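Local coordinates for protein squalene synthase HpnC (Alicyclobacillus acidocaldarius subsp. acidocaldarius, PDB 4HD1) that probably acts as a squalene/phytoene synthase-family transferase in the making of squalene, at residues A[67-72]-A[112-117]; A[99-104]-A[140-145]. All blocks are in the same frame, centred on the assembly; numbering follows the deposited sequence.

Interaction 1 (A[67-72]-A[112-117]); sequences AALDAY and ANRRDQ
L69 projects from its helix straight at the 112-117 turn, and its CD1 methyl lands among three side chains there. CD1 lies 3.3 Å from N113 OD1 and 3.4 Å from Q117 NE2, so one branch meets two amide ends. The same methyl also touches an aliphatic stem, 3.7 Å from R114 CG. The other branch, CD2, rests 4.0 Å from N113 CG. With CG set beside the backbone N, L69 runs out toward Q117, whose extended chain comes from the opposite direction.

The two amides are tied to each other within their own helix. Q117 NE2 donates to N113 OD1 at 3.0 Å, in the carbonyl plane with a C=O...donor angle of 160°. This bond fixes the two amide ends beside each other, and CD1 packs against both of its atoms. N113 OD1 has a further partner in R65, so this oxygen is gripped by two donors.

R114 reaches across the gap beside the leucine, extended from CG to NE, and meets D70 at about a right angle. Its NH2 forms a salt bridge with D70 OD1 at 3.3 Å. The donor meets that oxygen nearly along the C-O axis, but the one N-H...O bond is bent and OD1 lies 26° out of the guanidinium plane; the pair is joined through a single nitrogen and a single oxygen. E73 takes NH2 as well and E111 takes NH1, whereas the buried NE finds no partner in the model.

The segment axes are nearly antiparallel (168°) and 11.1 Å apart, a spacing bridged by side chains alone. This is helix-on-helix packing in an all-helical isoprenoid-synthase fold: helix 65-81 meets helix 104-118, helix 41-56 supplies V54 against N113 and Y72, and helix 125-135 packs on A112 and R115.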
ATOM      1  N   ALA A  67      -2.331 -12.624 -17.816  1.00101.48           N
ATOM      2  CA  ALA A  67      -1.810 -12.127 -19.090  1.00 97.21           C
ATOM      3  C   ALA A  67      -1.742 -10.599 -19.110  1.00 95.49           C
ATOM      4  O   ALA A  67      -0.766 -10.025 -19.601  1.00 90.58           O
ATOM      5  CB  ALA A  67      -2.644 -12.648 -20.252  1.00 93.86           C
ATOM      6  N   ALA A  68      -2.776  -9.956 -18.564  1.00 93.02           N
ATOM      7  CA  ALA A  68      -2.824  -8.497 -18.432  1.00 89.21           C
ATOM      8  C   ALA A  68      -1.682  -7.983 -17.553  1.00 86.64           C
ATOM      9  O   ALA A  68      -1.001  -7.015 -17.907  1.00 87.26           O
ATOM     10  CB  ALA A  68      -4.176  -8.054 -17.877  1.00 89.07           C
ATOM     11  N   LEU A  69      -1.472  -8.651 -16.419  1.00 81.90           N
ATOM     12  CA  LEU A  69      -0.404  -8.302 -15.485  1.00 79.86           C
ATOM     13  C   LEU A  69       0.974  -8.532 -16.089  1.00 78.96           C
ATOM     14  O   LEU A  69       1.888  -7.740 -15.855  1.00 79.80           O
ATOM     15  CB  LEU A  69      -0.536  -9.088 -14.177  1.00 78.52           C
ATOM     16  CG  LEU A  69      -1.656  -8.707 -13.208  1.00 83.32           C
ATOM     17  CD1 LEU A  69      -1.705  -9.729 -12.089  1.00 86.84           C
ATOM     18  CD2 LEU A  69      -1.480  -7.302 -12.645  1.00 82.55           C
ATOM     19  N   ASP A  70       1.110  -9.613 -16.859  1.00 81.14           N
ATOM     20  CA  ASP A  70       2.342  -9.901 -17.598  1.00 84.57           C
ATOM     21  C   ASP A  70       2.658  -8.797 -18.605  1.00 80.38           C
ATOM     22  O   ASP A  70       3.811  -8.386 -18.737  1.00 83.66           O
ATOM     23  CB  ASP A  70       2.252 -11.253 -18.319  1.00 88.40           C
ATOM     24  CG  ASP A  70       2.389 -12.443 -17.376  1.00 97.25           C
ATOM     25  OD1 ASP A  70       2.403 -12.255 -16.135  1.00100.24           O
ATOM     26  OD2 ASP A  70       2.476 -13.581 -17.885  1.00 94.97           O
ATOM     27  N   ALA A  71       1.633  -8.321 -19.309  1.00 80.44           N
ATOM     28  CA  ALA A  71       1.796  -7.228 -20.262  1.00 79.47           C
ATOM     29  C   ALA A  71       2.137  -5.935 -19.530  1.00 78.01           C
ATOM     30  O   ALA A  71       2.928  -5.122 -20.019  1.00 78.82           O
ATOM     31  CB  ALA A  71       0.540  -7.055 -21.102  1.00 75.82           C
ATOM     32  N   TYR A  72       1.546  -5.758 -18.350  1.00 74.51           N
ATOM     33  CA  TYR A  72       1.778  -4.568 -17.536  1.00 66.96           C
ATOM     34  C   TYR A  72       3.199  -4.586 -16.981  1.00 67.41           C
ATOM     35  O   TYR A  72       3.848  -3.542 -16.867  1.00 69.17           O
ATOM     36  CB  TYR A  72       0.750  -4.492 -16.411  1.00 63.23           C
ATOM     37  CG  TYR A  72       0.575  -3.121 -15.800  1.00 61.62           C
ATOM     38  CD1 TYR A  72      -0.173  -2.132 -16.443  1.00 59.82           C
ATOM     39  CD2 TYR A  72       1.139  -2.819 -14.558  1.00 61.19           C
ATOM     40  CE1 TYR A  72      -0.342  -0.876 -15.872  1.00 60.22           C
ATOM     41  CE2 TYR A  72       0.977  -1.567 -13.979  1.00 60.58           C
ATOM     42  CZ  TYR A  72       0.237  -0.602 -14.637  1.00 61.05           C
ATOM     43  OH  TYR A  72       0.084   0.631 -14.046  1.00 60.25           O
ATOM     44  N   ALA A 112       1.698  -8.483  -5.962  1.00 69.67           N
ATOM     45  CA  ALA A 112       0.658  -8.384  -4.931  1.00 67.11           C
ATOM     46  C   ALA A 112      -0.715  -8.764  -5.476  1.00 69.02           C
ATOM     47  O   ALA A 112      -1.495  -9.437  -4.804  1.00 70.19           O
ATOM     48  CB  ALA A 112       0.618  -6.985  -4.336  1.00 63.53           C
ATOM     49  N   ASN A 113      -0.993  -8.323  -6.699  1.00 67.64           N
ATOM     50  CA  ASN A 113      -2.224  -8.658  -7.400  1.00 73.45           C
ATOM     51  C   ASN A 113      -2.341 -10.173  -7.653  1.00 72.78           C
ATOM     52  O   ASN A 113      -3.416 -10.752  -7.473  1.00 73.71           O
ATOM     53  CB  ASN A 113      -2.305  -7.857  -8.705  1.00 75.77           C
ATOM     54  CG  ASN A 113      -3.648  -7.984  -9.398  1.00 80.28           C
ATOM     55  OD1 ASN A 113      -4.027  -9.058  -9.871  1.00 79.72           O
ATOM     56  ND2 ASN A 113      -4.367  -6.872  -9.485  1.00 82.88           N
ATOM     57  N   ARG A 114      -1.238 -10.811  -8.047  1.00 71.16           N
ATOM     58  CA  ARG A 114      -1.209 -12.269  -8.234  1.00 71.16           C
ATOM     59  C   ARG A 114      -1.408 -13.007  -6.910  1.00 74.80           C
ATOM     60  O   ARG A 114      -2.041 -14.063  -6.883  1.00 77.87           O
ATOM     61  CB  ARG A 114       0.096 -12.734  -8.884  1.00 70.27           C
ATOM     62  CG  ARG A 114       0.398 -12.103 -10.234  1.00 74.35           C
ATOM     63  CD  ARG A 114       1.632 -12.727 -10.871  1.00 77.36           C
ATOM     64  NE  ARG A 114       2.012 -12.047 -12.110  1.00 78.57           N
ATOM     65  CZ  ARG A 114       3.067 -11.243 -12.240  1.00 80.79           C
ATOM     66  NH1 ARG A 114       3.876 -11.008 -11.208  1.00 80.25           N
ATOM     67  NH2 ARG A 114       3.320 -10.674 -13.410  1.00 82.28           N
ATOM     68  N   ARG A 115      -0.865 -12.453  -5.821  1.00 70.90           N
ATOM     69  CA  ARG A 115      -1.028 -13.036  -4.483  1.00 73.95           C
ATOM     70  C   ARG A 115      -2.486 -12.977  -4.049  1.00 75.66           C
ATOM     71  O   ARG A 115      -3.000 -13.926  -3.462  1.00 76.42           O
ATOM     72  CB  ARG A 115      -0.155 -12.326  -3.438  1.00 72.12           C
ATOM     73  CG  ARG A 115       1.291 -12.118  -3.845  1.00 73.37           C
ATOM     74  CD  ARG A 115       2.117 -13.378  -3.718  1.00 75.67           C
ATOM     75  NE  ARG A 115       2.715 -13.455  -2.390  1.00 80.51           N
ATOM     76  CZ  ARG A 115       3.945 -13.892  -2.155  1.00 78.33           C
ATOM     77  NH1 ARG A 115       4.721 -14.283  -3.156  1.00 81.44           N
ATOM     78  NH2 ARG A 115       4.402 -13.925  -0.917  1.00 81.08           N
ATOM     79  N   ASP A 116      -3.144 -11.859  -4.350  1.00 75.43           N
ATOM     80  CA  ASP A 116      -4.556 -11.671  -4.028  1.00 77.85           C
ATOM     81  C   ASP A 116      -5.451 -12.627  -4.823  1.00 82.08           C
ATOM     82  O   ASP A 116      -6.499 -13.032  -4.331  1.00 90.56           O
ATOM     83  CB  ASP A 116      -4.969 -10.218  -4.276  1.00 80.01           C
ATOM     84  CG  ASP A 116      -5.784  -9.622  -3.129  1.00 80.56           C
ATOM     85  OD1 ASP A 116      -5.488  -9.896  -1.942  1.00 74.05           O
ATOM     86  OD2 ASP A 116      -6.716  -8.844  -3.418  1.00 87.87           O
ATOM     87  N   GLN A 117      -5.038 -12.988  -6.039  1.00 82.25           N
ATOM     88  CA  GLN A 117      -5.779 -13.948  -6.868  1.00 90.26           C
ATOM     89  C   GLN A 117      -5.829 -15.327  -6.225  1.00 91.17           C
ATOM     90  O   GLN A 117      -6.861 -15.999  -6.260  1.00 93.71           O
ATOM     91  CB  GLN A 117      -5.146 -14.092  -8.256  1.00 95.71           C
ATOM     92  CG  GLN A 117      -5.507 -13.005  -9.255  1.00108.83           C
ATOM     93  CD  GLN A 117      -4.632 -13.041 -10.503  1.00117.17           C
ATOM     94  OE1 GLN A 117      -4.562 -14.051 -11.206  1.00121.97           O
ATOM     95  NE2 GLN A 117      -3.960 -11.928 -10.782  1.00123.93           N
TER

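Interaction 2 (A[99-104]-A[140-145]); sequences CNLPME and GRLVLG
L101 lays its CD2 methyl on the backbone of G145, 3.6 Å from G145 C and 3.7 Å from G145 CA. G145 has no CB to stand between them, so the methyl sits directly on main-chain atoms, and the CA atoms of L101 and G145 are 5.9 Å apart. The same methyl stands 4.0 Å from L142 O, while L101 CD1 faces L142 CD2 at 4.3 Å. Next to the leucine, C99 CB sits 4.0 Å from G145 O. No hydrogen bond crosses the contact, which therefore rests on van der Waals packing of side chains against a helix backbone.

At the other end, E104 OE1 lies at the guanidinium edge of R141, 4.2 Å from NH1. That is too far for a salt bridge, and the stronger partners lie elsewhere: E104 pairs with R108 and R141 with D159. Any attraction across the gap is probably secondary.

The placement of L101 follows from the chain turn before it. N100 has positive phi (48°) and ends the preceding helix in a Schellman motif, after which the extended backbone carries L101 toward helix 137-146.

The connection between helices 87-99 and 104-118 thus passes obliquely over the end of helix 137-146, nearest at G145. F106 of helix 104-118 touches both L101 and L142, and helix 41-56 adds H43 against C99 and V47 against L142.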
ATOM      1  N   CYS A  99      14.751   9.985  -9.952  1.00 65.80           N
ATOM      2  CA  CYS A  99      14.811   9.633  -8.532  1.00 65.11           C
ATOM      3  C   CYS A  99      15.650   8.388  -8.271  1.00 65.06           C
ATOM      4  O   CYS A  99      15.774   7.950  -7.130  1.00 64.72           O
ATOM      5  CB  CYS A  99      13.403   9.438  -7.969  1.00 61.16           C
ATOM      6  SG  CYS A  99      12.345  10.887  -8.151  1.00 56.19           S
ATOM      7  N   ASN A 100      16.229   7.837  -9.335  1.00 66.92           N
ATOM      8  CA  ASN A 100      16.989   6.586  -9.269  1.00 72.84           C
ATOM      9  C   ASN A 100      16.252   5.468  -8.516  1.00 72.72           C
ATOM     10  O   ASN A 100      16.790   4.878  -7.583  1.00 77.01           O
ATOM     11  CB  ASN A 100      18.391   6.824  -8.684  1.00 76.25           C
ATOM     12  CG  ASN A 100      19.346   5.676  -8.971  1.00 84.33           C
ATOM     13  OD1 ASN A 100      19.393   5.150 -10.085  1.00 91.78           O
ATOM     14  ND2 ASN A 100      20.110   5.279  -7.962  1.00 84.98           N
ATOM     15  N   LEU A 101      15.019   5.186  -8.923  1.00 65.14           N
ATOM     16  CA  LEU A 101      14.198   4.176  -8.245  1.00 63.32           C
ATOM     17  C   LEU A 101      14.558   2.752  -8.683  1.00 60.61           C
ATOM     18  O   LEU A 101      14.773   2.508  -9.866  1.00 64.30           O
ATOM     19  CB  LEU A 101      12.704   4.438  -8.475  1.00 59.46           C
ATOM     20  CG  LEU A 101      12.133   5.804  -8.072  1.00 56.65           C
ATOM     21  CD1 LEU A 101      10.671   5.904  -8.471  1.00 55.12           C
ATOM     22  CD2 LEU A 101      12.302   6.077  -6.586  1.00 53.24           C
ATOM     23  N   PRO A 102      14.640   1.812  -7.725  1.00 58.15           N
ATOM     24  CA  PRO A 102      14.893   0.413  -8.080  1.00 60.16           C
ATOM     25  C   PRO A 102      13.644  -0.257  -8.662  1.00 63.19           C
ATOM     26  O   PRO A 102      12.529   0.223  -8.438  1.00 63.52           O
ATOM     27  CB  PRO A 102      15.262  -0.222  -6.733  1.00 55.89           C
ATOM     28  CG  PRO A 102      14.508   0.588  -5.739  1.00 52.51           C
ATOM     29  CD  PRO A 102      14.546   1.997  -6.264  1.00 54.41           C
HETATM   30  N   MSE A 103      13.834  -1.357  -9.386  1.00 66.12           N
HETATM   31  CA  MSE A 103      12.731  -2.053 -10.045  1.00 68.09           C
HETATM   32  C   MSE A 103      11.891  -2.931  -9.109  1.00 68.92           C
HETATM   33  O   MSE A 103      10.681  -3.057  -9.294  1.00 69.52           O
HETATM   34  CB  MSE A 103      13.263  -2.901 -11.190  1.00 69.55           C
HETATM   35  CG  MSE A 103      12.315  -3.020 -12.358  1.00 73.84           C
HETATM   36 SE   MSE A 103      12.910  -4.422 -13.566  1.00 82.92          SE
HETATM   37  CE  MSE A 103      12.684  -3.512 -15.262  1.00 86.59           C
ATOM     38  N   GLU A 104      12.534  -3.525  -8.107  1.00 69.14           N
ATOM     39  CA  GLU A 104      11.878  -4.509  -7.237  1.00 70.64           C
ATOM     40  C   GLU A 104      10.514  -4.075  -6.650  1.00 66.72           C
ATOM     41  O   GLU A 104       9.563  -4.857  -6.674  1.00 68.39           O
ATOM     42  CB  GLU A 104      12.827  -4.993  -6.126  1.00 70.90           C
ATOM     43  CG  GLU A 104      12.289  -6.179  -5.336  1.00 75.59           C
ATOM     44  CD  GLU A 104      13.115  -6.512  -4.104  1.00 83.91           C
ATOM     45  OE1 GLU A 104      13.546  -5.585  -3.378  1.00 80.10           O
ATOM     46  OE2 GLU A 104      13.321  -7.716  -3.849  1.00 96.36           O
ATOM     47  N   GLY A 140       5.894   2.540   0.445  1.00 54.12           N
ATOM     48  CA  GLY A 140       6.796   3.206   1.374  1.00 50.64           C
ATOM     49  C   GLY A 140       8.206   3.312   0.836  1.00 51.36           C
ATOM     50  O   GLY A 140       8.829   4.369   0.924  1.00 55.22           O
ATOM     51  N   ARG A 141       8.701   2.222   0.258  1.00 51.50           N
ATOM     52  CA  ARG A 141      10.047   2.197  -0.323  1.00 53.36           C
ATOM     53  C   ARG A 141      10.231   3.187  -1.487  1.00 54.29           C
ATOM     54  O   ARG A 141      11.262   3.873  -1.572  1.00 54.64           O
ATOM     55  CB  ARG A 141      10.421   0.770  -0.731  1.00 55.61           C
ATOM     56  CG  ARG A 141      10.568  -0.143   0.478  1.00 57.71           C
ATOM     57  CD  ARG A 141      10.941  -1.573   0.123  1.00 57.48           C
ATOM     58  NE  ARG A 141      11.313  -2.286   1.341  1.00 59.82           N
ATOM     59  CZ  ARG A 141      12.136  -3.331   1.394  1.00 61.53           C
ATOM     60  NH1 ARG A 141      12.680  -3.822   0.288  1.00 61.22           N
ATOM     61  NH2 ARG A 141      12.415  -3.887   2.565  1.00 63.04           N
ATOM     62  N   LEU A 142       9.224   3.266  -2.361  1.00 53.36           N
ATOM     63  CA  LEU A 142       9.223   4.220  -3.471  1.00 53.57           C
ATOM     64  C   LEU A 142       9.133   5.670  -2.987  1.00 51.58           C
ATOM     65  O   LEU A 142       9.787   6.552  -3.548  1.00 52.40           O
ATOM     66  CB  LEU A 142       8.096   3.906  -4.466  1.00 55.55           C
ATOM     67  CG  LEU A 142       8.201   2.561  -5.198  1.00 56.10           C
ATOM     68  CD1 LEU A 142       6.936   2.248  -5.979  1.00 55.52           C
ATOM     69  CD2 LEU A 142       9.433   2.497  -6.097  1.00 55.68           C
ATOM     70  N   VAL A 143       8.330   5.907  -1.949  1.00 51.27           N
ATOM     71  CA  VAL A 143       8.238   7.229  -1.329  1.00 53.20           C
ATOM     72  C   VAL A 143       9.600   7.678  -0.773  1.00 55.43           C
ATOM     73  O   VAL A 143      10.025   8.817  -1.011  1.00 56.77           O
ATOM     74  CB  VAL A 143       7.115   7.285  -0.255  1.00 52.86           C
ATOM     75  CG1 VAL A 143       7.263   8.509   0.648  1.00 51.10           C
ATOM     76  CG2 VAL A 143       5.742   7.272  -0.929  1.00 49.53           C
ATOM     77  N   LEU A 144      10.292   6.783  -0.063  1.00 55.82           N
ATOM     78  CA  LEU A 144      11.653   7.069   0.407  1.00 54.47           C
ATOM     79  C   LEU A 144      12.553   7.380  -0.780  1.00 54.81           C
ATOM     80  O   LEU A 144      13.346   8.325  -0.737  1.00 55.91           O
ATOM     81  CB  LEU A 144      12.237   5.896   1.204  1.00 51.61           C
ATOM     82  CG  LEU A 144      11.663   5.597   2.590  1.00 51.31           C
ATOM     83  CD1 LEU A 144      12.289   4.322   3.142  1.00 50.78           C
ATOM     84  CD2 LEU A 144      11.892   6.774   3.534  1.00 51.98           C
ATOM     85  N   GLY A 145      12.407   6.581  -1.839  1.00 54.36           N
ATOM     86  CA  GLY A 145      13.164   6.753  -3.077  1.00 53.34           C
ATOM     87  C   GLY A 145      12.987   8.132  -3.682  1.00 56.78           C
ATOM     88  O   GLY A 145      13.969   8.762  -4.106  1.00 61.78           O
TER

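Overall arrangement
Helix 104-118 links the two contacts: interaction 1 uses its C-terminal part, and interaction 2 uses the loop that leads into its N-terminal end. Their centres are 20 Å apart and their nearest atoms about 9 Å, so they do not touch. Interaction 1, between two antiparallel helices, is largely buried and mixes a leucine with paired amides and a salt bridge. Interaction 2 sets a loop against a helix, is only partly buried, and combines apolar packing on glycine backbone with a weak ionic approach at its margin. Helix 41-56 borders both, and the segments alternate along the chain within one squalene/phytoene synthase region.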